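Local atomic coordinates of flavoredoxin (Desulfovibrio vulgaris str. 'Miyazaki F', PDB entry 2D5M), a protein that binds flavin mononucleotide and probably serves as an electron-transfer protein of the flavin reductase-like family. Residues A[55-58]-A[59-63]. Numbering follows the deposited sequence.
Sequences YTYR and SITER. With FMN (flavin mononucleotide), chain E.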
ATOM      1  N   TYR A  55     -17.288  -7.075 -11.312  1.00  6.99           N
ATOM      2  CA  TYR A  55     -18.685  -6.673 -11.024  1.00  7.26           C
ATOM      3  C   TYR A  55     -18.682  -5.446 -10.101  1.00  6.56           C
ATOM      4  O   TYR A  55     -19.521  -4.544 -10.194  1.00  7.09           O
ATOM      5  CB  TYR A  55     -19.426  -7.863 -10.447  1.00  7.27           C
ATOM      6  CG  TYR A  55     -20.924  -7.726 -10.386  1.00  7.07           C
ATOM      7  CD1 TYR A  55     -21.639  -7.554 -11.572  1.00  7.68           C
ATOM      8  CD2 TYR A  55     -21.646  -7.764  -9.218  1.00  7.85           C
ATOM      9  CE1 TYR A  55     -23.009  -7.434 -11.614  1.00  8.44           C
ATOM     10  CE2 TYR A  55     -23.034  -7.657  -9.205  1.00  8.53           C
ATOM     11  CZ  TYR A  55     -23.725  -7.474 -10.396  1.00  8.93           C
ATOM     12  OH  TYR A  55     -25.092  -7.359 -10.476  1.00 10.81           O
ATOM     13  N   THR A  56     -17.726  -5.407  -9.176  1.00  5.92           N
ATOM     14  CA  THR A  56     -17.581  -4.296  -8.251  1.00  6.27           C
ATOM     15  C   THR A  56     -17.415  -2.965  -8.942  1.00  6.36           C
ATOM     16  O   THR A  56     -17.965  -1.960  -8.497  1.00  7.02           O
ATOM     17  CB  THR A  56     -16.368  -4.582  -7.338  1.00  5.84           C
ATOM     18  OG1 THR A  56     -16.660  -5.756  -6.569  1.00  5.88           O
ATOM     19  CG2 THR A  56     -16.080  -3.468  -6.389  1.00  6.96           C
ATOM     20  N   TYR A  57     -16.721  -2.855 -10.017  1.00  7.34           N
ATOM     21  CA  TYR A  57     -16.515  -1.685 -10.825  1.00  7.31           C
ATOM     22  C   TYR A  57     -17.878  -1.094 -11.160  1.00  7.39           C
ATOM     23  O   TYR A  57     -18.119   0.106 -11.013  1.00  7.83           O
ATOM     24  CB  TYR A  57     -15.664  -1.999 -12.071  1.00  8.78           C
ATOM     25  CG  TYR A  57     -15.407  -0.813 -12.977  1.00  8.79           C
ATOM     26  CD1 TYR A  57     -14.177  -0.232 -13.045  1.00 11.09           C
ATOM     27  CD2 TYR A  57     -16.341  -0.285 -13.848  1.00 13.10           C
ATOM     28  CE1 TYR A  57     -13.891   0.838 -13.875  1.00 15.64           C
ATOM     29  CE2 TYR A  57     -16.108   0.762 -14.656  1.00 15.71           C
ATOM     30  CZ  TYR A  57     -14.868   1.331 -14.675  1.00 16.23           C
ATOM     31  OH  TYR A  57     -14.619   2.405 -15.531  1.00 23.61           O
ATOM     32  N   ARG A  58     -18.730  -1.950 -11.726  1.00  8.03           N
ATOM     33  CA  ARG A  58     -20.061  -1.507 -12.125  1.00  8.81           C
ATOM     34  C   ARG A  58     -20.782  -0.953 -10.908  1.00  7.94           C
ATOM     35  O   ARG A  58     -21.362   0.139 -10.955  1.00  9.19           O
ATOM     36  CB  ARG A  58     -20.833  -2.650 -12.745  1.00  9.35           C
ATOM     37  CG  ARG A  58     -22.287  -2.248 -13.089  1.00 11.61           C
ATOM     38  CD  ARG A  58     -23.018  -3.401 -13.759  1.00 13.11           C
ATOM     39  NE  ARG A  58     -24.401  -3.018 -14.002  1.00 12.90           N
ATOM     40  CZ  ARG A  58     -25.238  -3.758 -14.749  1.00 15.76           C
ATOM     41  NH1 ARG A  58     -24.776  -4.892 -15.253  1.00 18.86           N
ATOM     42  NH2 ARG A  58     -26.493  -3.346 -14.940  1.00 21.55           N
ATOM     43  N   SER A  59     -20.761  -1.668  -9.807  1.00  7.32           N
ATOM     44  CA  SER A  59     -21.507  -1.213  -8.620  1.00  7.29           C
ATOM     45  C   SER A  59     -20.989   0.130  -8.109  1.00  7.37           C
ATOM     46  O   SER A  59     -21.792   0.982  -7.701  1.00  8.00           O
ATOM     47  CB  SER A  59     -21.439  -2.274  -7.516  1.00  6.90           C
ATOM     48  OG  SER A  59     -22.116  -3.431  -7.975  1.00  7.70           O
ATOM     49  N   ILE A  60     -19.678   0.352  -8.127  1.00  6.88           N
ATOM     50  CA  ILE A  60     -19.164   1.618  -7.643  1.00  7.92           C
ATOM     51  C   ILE A  60     -19.581   2.732  -8.568  1.00  8.44           C
ATOM     52  O   ILE A  60     -19.947   3.832  -8.118  1.00  9.48           O
ATOM     53  CB  ILE A  60     -17.618   1.596  -7.483  1.00  7.46           C
ATOM     54  CG1 ILE A  60     -17.230   0.627  -6.379  1.00  7.98           C
ATOM     55  CG2 ILE A  60     -17.081   3.004  -7.244  1.00  9.62           C
ATOM     56  CD1 ILE A  60     -15.733   0.439  -6.181  1.00  8.62           C
ATOM     57  N   THR A  61     -19.560   2.514  -9.881  1.00  8.75           N
ATOM     58  CA  THR A  61     -19.996   3.545 -10.823  1.00 10.14           C
ATOM     59  C   THR A  61     -21.461   3.880 -10.603  1.00 11.62           C
ATOM     60  O   THR A  61     -21.871   5.030 -10.786  1.00 14.47           O
ATOM     61  CB  THR A  61     -19.763   3.215 -12.298  1.00 12.48           C
ATOM     62  OG1 THR A  61     -20.547   2.132 -12.734  1.00 13.53           O
ATOM     63  CG2 THR A  61     -18.303   2.875 -12.599  1.00 12.39           C
ATOM     64  N   GLU A  62     -22.275   2.955 -10.166  1.00  9.75           N
ATOM     65  CA  GLU A  62     -23.701   3.181  -9.969  1.00 10.86           C
ATOM     66  C   GLU A  62     -24.017   3.821  -8.630  1.00 10.55           C
ATOM     67  O   GLU A  62     -24.899   4.662  -8.578  1.00 14.79           O
ATOM     68  CB  GLU A  62     -24.413   1.800 -10.049  1.00 11.04           C
ATOM     69  CG  GLU A  62     -24.440   1.232 -11.460  1.00 11.70           C
ATOM     70  CD  GLU A  62     -24.977  -0.175 -11.586  1.00 11.88           C
ATOM     71  OE1 GLU A  62     -25.098  -0.867 -10.526  1.00 12.01           O
ATOM     72  OE2 GLU A  62     -25.209  -0.616 -12.770  1.00 14.59           O
ATOM     73  N   ARG A  63     -23.373   3.391  -7.552  1.00  9.39           N
ATOM     74  CA  ARG A  63     -23.742   3.878  -6.235  1.00 10.20           C
ATOM     75  C   ARG A  63     -22.846   4.939  -5.662  1.00  9.39           C
ATOM     76  O   ARG A  63     -23.200   5.641  -4.704  1.00 10.59           O
ATOM     77  CB  ARG A  63     -23.812   2.726  -5.239  1.00 13.16           C
ATOM     78  CG  ARG A  63     -25.155   1.972  -5.537  1.00 16.06           C
ATOM     79  CD  ARG A  63     -25.391   0.985  -4.423  1.00 11.66           C
ATOM     80  NE  ARG A  63     -26.491   0.130  -4.786  1.00 10.22           N
ATOM     81  CZ  ARG A  63     -27.739   0.290  -4.438  1.00 11.04           C
ATOM     82  NH1 ARG A  63     -28.136   1.318  -3.699  1.00 16.25           N
ATOM     83  NH2 ARG A  63     -28.619  -0.580  -4.882  1.00 13.48           N
TER
HETATM   84  N1  FMN E1001      -8.608  -6.959  -9.075  1.00  5.17           N
HETATM   85  C2  FMN E1001      -8.587  -5.616  -9.343  1.00  5.53           C
HETATM   86  O2  FMN E1001      -9.275  -5.141 -10.258  1.00  6.36           O
HETATM   87  N3  FMN E1001      -7.748  -4.797  -8.591  1.00  5.81           N
HETATM   88  C4  FMN E1001      -6.893  -5.228  -7.602  1.00  5.57           C
HETATM   89  O4  FMN E1001      -6.171  -4.416  -6.985  1.00  6.40           O
HETATM   90  C4A FMN E1001      -6.875  -6.629  -7.360  1.00  5.45           C
HETATM   91  N5  FMN E1001      -6.015  -7.131  -6.441  1.00  5.53           N
HETATM   92  C5A FMN E1001      -6.169  -8.461  -6.140  1.00  5.36           C
HETATM   93  C6  FMN E1001      -5.301  -9.014  -5.158  1.00  5.64           C
HETATM   94  C7  FMN E1001      -5.385 -10.331  -4.736  1.00  5.99           C
HETATM   95  C7M FMN E1001      -4.426 -10.921  -3.728  1.00  7.81           C
HETATM   96  C8  FMN E1001      -6.434 -11.142  -5.311  1.00  5.77           C
HETATM   97  C8M FMN E1001      -6.614 -12.564  -4.803  1.00  6.54           C
HETATM   98  C9  FMN E1001      -7.236 -10.637  -6.319  1.00  5.55           C
HETATM   99  C9A FMN E1001      -7.133  -9.322  -6.740  1.00  5.11           C
HETATM  100  N10 FMN E1001      -7.904  -8.763  -7.783  1.00  5.14           N
HETATM  101  C10 FMN E1001      -7.829  -7.421  -8.061  1.00  5.26           C
HETATM  102  C1' FMN E1001      -8.866  -9.620  -8.530  1.00  5.34           C
HETATM  103  C2' FMN E1001     -10.310  -9.424  -8.076  1.00  4.95           C
HETATM  104  O2' FMN E1001     -10.450  -9.480  -6.651  1.00  5.39           O
HETATM  105  C3' FMN E1001     -11.164 -10.537  -8.691  1.00  5.14           C
HETATM  106  O3' FMN E1001     -11.209 -10.288 -10.115  1.00  5.76           O
HETATM  107  C4' FMN E1001     -12.572 -10.638  -8.123  1.00  5.12           C
HETATM  108  O4' FMN E1001     -13.080 -11.933  -8.547  1.00  6.92           O
HETATM  109  C5' FMN E1001     -13.496  -9.568  -8.588  1.00  5.85           C
HETATM  110  O5' FMN E1001     -14.805  -9.816  -7.981  1.00  5.68           O
HETATM  111  P   FMN E1001     -16.134  -9.094  -8.534  1.00  5.67           P
HETATM  112  O1P FMN E1001     -16.297  -9.467 -10.015  1.00  6.29           O
HETATM  113  O2P FMN E1001     -16.028  -7.596  -8.372  1.00  5.98           O
HETATM  114  O3P FMN E1001     -17.185  -9.734  -7.645  1.00  6.20           O
HETATM  115  O   HOH W   1     -22.904  -4.313 -10.433  1.00  9.42           O
HETATM  116  O   HOH W   2     -27.607  -0.545 -14.102  1.00 24.63           O
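Arg58 O is gripped twice from the next turn of its helix: Glu62 N reaches it at 3.1 Å, and Thr61 OG1 gives its proton to the same oxygen at 2.8 Å. The threonine hydroxyl can do this because it sits between its own N and carbonyl carbon (chi1 66°), which leaves CG2 lying 3.7 Å from CE2 of Tyr57. Outward from that carbonyl, the side chains of Arg58 and Glu62 form an i to i+4 salt bridge. The arginine runs out fully extended, and its NE meets the syn side of Glu62 OE2 at 2.8 Å, almost straight (174°) but well out of the carboxylate plane; the oxygen is in the guanidinium plane, and the carboxylate stands 80° to it, the bridge being the single bond NE to OE2. A water links OE2 to Arg58 NH2. All this belongs to helix 55-63, beside an antiparallel sheet consistent with the FMN-binding split barrel; its N-terminal end holds the flavin phosphate: Tyr55 N donates to O1P of FMN, while Thr56 N and Thr56 OG1 (2.7 Å) both donate to O2P, and the helix dipole would probably add to the pull. On the buried side, Thr56 CG2 touches Ile60 CD1 at 3.9 Å, and both residues pack against strand 14-22.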